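Local coordinates for protein polyhedrin (Orgyia pseudotsugata cypovirus 5, PDB 5A8U) that forms the crystalline occlusion bodies (polyhedra) that shelter virus particles from the outside environment until insect larvae ingest them, at residues S25-K37 with V45-L58. Sequence-based numbering, arbitrary orientation.
Sequences SSNSGINVTVVLK and VYNWQGTEVIAGSL
Ile30, Val32 and Val34 pair with Gly50, Trp48 and Tyr46 in an antiparallel beta hairpin, each pair joined by two backbone hydrogen bonds; Val32 N to Trp48 O, at 3.0 Å, is one of the six. The intervening pairs, Asn31 with Gln49 and Thr33 with Asn47, are non-hydrogen-bonded, and their CA-H groups point at carbonyls of the adjoining hydrogen-bonded pairs.

On their face the polar link is made by side chains. Asn47, its amide carbon anti to the backbone N (chi1 168°), divides ND2 between two acceptors. Asn47 ND2 donates to a lone pair of Asn31 OD1 at 3.1 Å, the two amides nearly coplanar. The bond from Asn47 ND2 to Thr33 OG1, also 3.1 Å, is tilted from the amide plane. Asn47 OD1 accepts from Arg241 of helix 230-241, while Gln49 NE2 is hydrogen-bonded to Gly132 O of the second subunit.

The face carrying Ile30, Val32, Val34, Trp48 and Tyr46 is largely apolar, though Tyr46 OH bonds to Leu62 O. Strand 53-58 packs across it, and Ile30 CD1 lies 3.8 Å from Ile54 CG2. Farther along, Val34 CG1 meets Leu58 CD1 tip to tip at 3.9 Å, and Val34 CG2 approaches Trp48 CZ3 obliquely at 3.7 Å. Leu58 CD2 sits over the centre of the Tyr46 ring, 3.9 Å above its plane.

Alternation thus gives the hairpin two chemistries: a side-chain hydrogen-bond network centred on the Asn47 amide, whose rotation it fixes beside a subunit interface, and a hydrocarbon layer that joins two sheets.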
loop_
_atom_site.group_PDB
_atom_site.type_symbol
_atom_site.label_atom_id
_atom_site.label_comp_id
_atom_site.label_asym_id
_atom_site.label_seq_id
_atom_site.Cartn_x
_atom_site.Cartn_y
_atom_site.Cartn_z
ATOM N N SER A 25 -0.259 -11.180 -24.041
ATOM C CA SER A 25 -0.869 -9.847 -24.176
ATOM C C SER A 25 -0.492 -8.994 -22.979
ATOM O O SER A 25 -0.516 -9.482 -21.854
ATOM C CB SER A 25 -2.399 -9.945 -24.245
ATOM O OG SER A 25 -3.001 -8.649 -24.238
ATOM N N SER A 26 -0.150 -7.726 -23.220
ATOM C CA SER A 26 0.126 -6.820 -22.121
ATOM C C SER A 26 -1.105 -6.623 -21.251
ATOM O O SER A 26 -0.997 -6.084 -20.168
ATOM C CB SER A 26 0.612 -5.454 -22.626
ATOM O OG SER A 26 1.855 -5.570 -23.295
ATOM N N ASN A 27 -2.273 -7.048 -21.726
ATOM C CA ASN A 27 -3.492 -6.902 -20.937
ATOM C C ASN A 27 -3.982 -8.189 -20.260
ATOM O O ASN A 27 -5.041 -8.202 -19.630
ATOM C CB ASN A 27 -4.585 -6.244 -21.775
ATOM C CG ASN A 27 -4.250 -4.808 -22.094
ATOM O OD1 ASN A 27 -4.125 -4.423 -23.263
ATOM N ND2 ASN A 27 -4.066 -4.007 -21.051
ATOM N N SER A 28 -3.189 -9.254 -20.380
ATOM C CA SER A 28 -3.397 -10.448 -19.561
ATOM C C SER A 28 -2.759 -10.224 -18.199
ATOM O O SER A 28 -2.113 -9.200 -17.963
ATOM C CB SER A 28 -2.753 -11.669 -20.218
ATOM O OG SER A 28 -1.341 -11.528 -20.270
ATOM N N GLY A 29 -2.935 -11.182 -17.303
ATOM C CA GLY A 29 -2.373 -11.059 -15.975
ATOM C C GLY A 29 -1.059 -11.783 -15.775
ATOM O O GLY A 29 -0.829 -12.852 -16.336
ATOM N N ILE A 30 -0.183 -11.177 -14.977
ATOM C CA ILE A 30 0.985 -11.858 -14.439
ATOM C C ILE A 30 0.713 -11.993 -12.945
ATOM O O ILE A 30 0.097 -11.108 -12.346
ATOM C CB ILE A 30 2.315 -11.068 -14.699
ATOM C CG1 ILE A 30 2.210 -9.610 -14.247
ATOM C CG2 ILE A 30 2.714 -11.132 -16.189
ATOM C CD1 ILE A 30 3.581 -8.877 -14.207
ATOM N N ASN A 31 1.123 -13.117 -12.364
ATOM C CA ASN A 31 0.849 -13.405 -10.957
ATOM C C ASN A 31 2.141 -13.633 -10.208
ATOM O O ASN A 31 3.051 -14.288 -10.701
ATOM C CB ASN A 31 -0.032 -14.644 -10.808
ATOM C CG ASN A 31 -1.492 -14.353 -11.043
ATOM O OD1 ASN A 31 -2.254 -14.136 -10.107
ATOM N ND2 ASN A 31 -1.894 -14.342 -12.311
ATOM N N VAL A 32 2.210 -13.085 -9.008
ATOM C CA VAL A 32 3.305 -13.360 -8.101
ATOM C C VAL A 32 2.660 -13.838 -6.817
ATOM O O VAL A 32 1.759 -13.187 -6.291
ATOM C CB VAL A 32 4.148 -12.104 -7.847
ATOM C CG1 VAL A 32 5.256 -12.406 -6.853
ATOM C CG2 VAL A 32 4.741 -11.624 -9.182
ATOM N N THR A 33 3.090 -15.001 -6.338
ATOM C CA THR A 33 2.557 -15.560 -5.112
ATOM C C THR A 33 3.708 -15.815 -4.141
ATOM O O THR A 33 4.767 -16.347 -4.509
ATOM C CB THR A 33 1.764 -16.851 -5.370
ATOM O OG1 THR A 33 0.774 -16.593 -6.373
ATOM C CG2 THR A 33 1.039 -17.329 -4.090
ATOM N N VAL A 34 3.519 -15.360 -2.915
ATOM C CA VAL A 34 4.430 -15.718 -1.844
ATOM C C VAL A 34 3.699 -16.683 -0.938
ATOM O O VAL A 34 2.605 -16.385 -0.447
ATOM C CB VAL A 34 4.855 -14.485 -1.034
ATOM C CG1 VAL A 34 5.442 -14.888 0.350
ATOM C CG2 VAL A 34 5.819 -13.658 -1.843
ATOM N N VAL A 35 4.287 -17.859 -0.747
ATOM C CA VAL A 35 3.693 -18.848 0.138
ATOM C C VAL A 35 4.602 -19.061 1.327
ATOM O O VAL A 35 5.726 -19.526 1.172
ATOM C CB VAL A 35 3.481 -20.196 -0.554
ATOM C CG1 VAL A 35 2.749 -21.148 0.388
ATOM C CG2 VAL A 35 2.659 -20.018 -1.812
ATOM N N LEU A 36 4.126 -18.709 2.511
ATOM C CA LEU A 36 4.944 -18.832 3.718
ATOM C C LEU A 36 4.601 -20.111 4.445
ATOM O O LEU A 36 3.429 -20.450 4.560
ATOM C CB LEU A 36 4.696 -17.646 4.636
ATOM C CG LEU A 36 5.096 -16.329 3.963
ATOM C CD1 LEU A 36 4.507 -15.152 4.709
ATOM C CD2 LEU A 36 6.620 -16.221 3.926
ATOM N N LYS A 37 5.618 -20.822 4.931
ATOM C CA LYS A 37 5.372 -22.121 5.547
ATOM C C LYS A 37 5.734 -22.092 7.023
ATOM O O LYS A 37 6.785 -21.549 7.392
ATOM C CB LYS A 37 6.193 -23.194 4.834
ATOM C CG LYS A 37 6.022 -23.157 3.310
ATOM C CD LYS A 37 6.528 -24.457 2.703
ATOM C CE LYS A 37 5.624 -25.604 3.116
ATOM N NZ LYS A 37 6.024 -26.884 2.464
ATOM N N VAL A 45 -0.690 -17.427 2.266
ATOM C CA VAL A 45 -0.597 -17.076 0.856
ATOM C C VAL A 45 -0.825 -15.587 0.653
ATOM O O VAL A 45 -1.764 -15.009 1.202
ATOM C CB VAL A 45 -1.682 -17.820 0.059
ATOM C CG1 VAL A 45 -1.668 -17.415 -1.442
ATOM C CG2 VAL A 45 -1.520 -19.350 0.253
ATOM N N TYR A 46 0.042 -14.978 -0.143
ATOM C CA TYR A 46 -0.184 -13.640 -0.668
ATOM C C TYR A 46 -0.020 -13.719 -2.170
ATOM O O TYR A 46 1.005 -14.197 -2.653
ATOM C CB TYR A 46 0.863 -12.664 -0.119
ATOM C CG TYR A 46 0.752 -12.404 1.368
ATOM C CD1 TYR A 46 -0.109 -11.421 1.854
ATOM C CD2 TYR A 46 1.497 -13.146 2.277
ATOM C CE1 TYR A 46 -0.212 -11.184 3.228
ATOM C CE2 TYR A 46 1.401 -12.918 3.630
ATOM C CZ TYR A 46 0.536 -11.950 4.099
ATOM O OH TYR A 46 0.443 -11.709 5.453
ATOM N N ASN A 47 -1.032 -13.260 -2.904
ATOM C CA ASN A 47 -1.052 -13.296 -4.363
ATOM C C ASN A 47 -1.300 -11.902 -4.952
ATOM O O ASN A 47 -2.343 -11.300 -4.725
ATOM C CB ASN A 47 -2.091 -14.323 -4.855
ATOM C CG ASN A 47 -2.383 -14.208 -6.349
ATOM O OD1 ASN A 47 -3.485 -13.843 -6.743
ATOM N ND2 ASN A 47 -1.384 -14.498 -7.183
ATOM N N TRP A 48 -0.301 -11.389 -5.663
ATOM C CA TRP A 48 -0.398 -10.112 -6.386
ATOM C C TRP A 48 -0.616 -10.353 -7.888
ATOM O O TRP A 48 -0.090 -11.310 -8.449
ATOM C CB TRP A 48 0.893 -9.316 -6.225
ATOM C CG TRP A 48 1.248 -8.828 -4.848
ATOM C CD1 TRP A 48 1.078 -7.563 -4.355
ATOM C CD2 TRP A 48 1.927 -9.569 -3.823
ATOM N NE1 TRP A 48 1.584 -7.481 -3.074
ATOM C CE2 TRP A 48 2.101 -8.703 -2.725
ATOM C CE3 TRP A 48 2.380 -10.887 -3.720
ATOM C CZ2 TRP A 48 2.718 -9.115 -1.541
ATOM C CZ3 TRP A 48 2.997 -11.292 -2.544
ATOM C CH2 TRP A 48 3.160 -10.410 -1.474
ATOM N N GLN A 49 -1.375 -9.471 -8.544
ATOM C CA GLN A 49 -1.569 -9.559 -9.984
ATOM C C GLN A 49 -1.249 -8.204 -10.597
ATOM O O GLN A 49 -1.309 -7.180 -9.917
ATOM C CB GLN A 49 -3.026 -9.893 -10.319
ATOM C CG GLN A 49 -3.566 -11.150 -9.694
ATOM C CD GLN A 49 -5.027 -11.366 -10.037
ATOM O OE1 GLN A 49 -5.395 -11.450 -11.219
ATOM N NE2 GLN A 49 -5.875 -11.441 -9.005
ATOM N N GLY A 50 -0.913 -8.191 -11.881
ATOM C CA GLY A 50 -0.661 -6.936 -12.573
ATOM C C GLY A 50 -0.535 -7.202 -14.061
ATOM O O GLY A 50 -0.613 -8.339 -14.491
ATOM N N THR A 51 -0.350 -6.150 -14.848
ATOM C CA THR A 51 -0.267 -6.301 -16.288
ATOM C C THR A 51 1.165 -6.106 -16.784
ATOM O O THR A 51 1.669 -6.935 -17.522
ATOM C CB THR A 51 -1.187 -5.301 -16.976
ATOM O OG1 THR A 51 -1.032 -4.017 -16.349
ATOM C CG2 THR A 51 -2.630 -5.761 -16.849
ATOM N N GLU A 52 1.822 -5.028 -16.360
ATOM C CA GLU A 52 3.148 -4.678 -16.876
ATOM C C GLU A 52 4.223 -4.857 -15.822
ATOM O O GLU A 52 5.377 -5.168 -16.123
ATOM C CB GLU A 52 3.161 -3.198 -17.301
ATOM C CG GLU A 52 2.278 -2.866 -18.499
ATOM C CD GLU A 52 2.874 -3.239 -19.843
ATOM O OE1 GLU A 52 4.052 -3.668 -19.932
ATOM O OE2 GLU A 52 2.143 -3.076 -20.841
ATOM N N VAL A 53 3.845 -4.606 -14.578
ATOM C CA VAL A 53 4.794 -4.653 -13.491
ATOM C C VAL A 53 4.068 -5.144 -12.250
ATOM O O VAL A 53 2.894 -4.829 -12.002
ATOM C CB VAL A 53 5.407 -3.270 -13.248
ATOM C CG1 VAL A 53 4.335 -2.285 -12.817
ATOM C CG2 VAL A 53 6.522 -3.339 -12.208
ATOM N N ILE A 54 4.756 -5.966 -11.489
ATOM C CA ILE A 54 4.204 -6.399 -10.230
ATOM C C ILE A 54 5.299 -6.262 -9.179
ATOM O O ILE A 54 6.373 -6.833 -9.314
ATOM C CB ILE A 54 3.662 -7.819 -10.362
ATOM C CG1 ILE A 54 2.868 -8.213 -9.130
ATOM C CG2 ILE A 54 4.768 -8.782 -10.576
ATOM C CD1 ILE A 54 2.073 -9.469 -9.375
ATOM N N ALA A 55 5.011 -5.480 -8.144
ATOM C CA ALA A 55 6.003 -5.094 -7.159
ATOM C C ALA A 55 5.310 -5.115 -5.813
ATOM O O ALA A 55 4.110 -4.864 -5.720
ATOM C CB ALA A 55 6.517 -3.688 -7.452
ATOM N N GLY A 56 6.064 -5.386 -4.757
ATOM C CA GLY A 56 5.434 -5.462 -3.458
ATOM C C GLY A 56 6.459 -5.830 -2.407
ATOM O O GLY A 56 7.653 -5.949 -2.705
ATOM N N SER A 57 5.981 -5.994 -1.180
ATOM C CA SER A 57 6.851 -6.280 -0.060
ATOM C C SER A 57 6.032 -6.872 1.078
ATOM O O SER A 57 4.810 -6.744 1.107
ATOM C CB SER A 57 7.565 -4.999 0.415
ATOM O OG SER A 57 6.677 -4.124 1.113
ATOM N N LEU A 58 6.710 -7.516 2.018
ATOM C CA LEU A 58 6.051 -7.944 3.243
ATOM C C LEU A 58 6.977 -7.635 4.407
ATOM O O LEU A 58 8.127 -8.084 4.416
ATOM C CB LEU A 58 5.776 -9.448 3.227
ATOM C CG LEU A 58 4.819 -9.966 2.160
ATOM C CD1 LEU A 58 4.880 -11.488 2.144
ATOM C CD2 LEU A 58 3.397 -9.471 2.432
#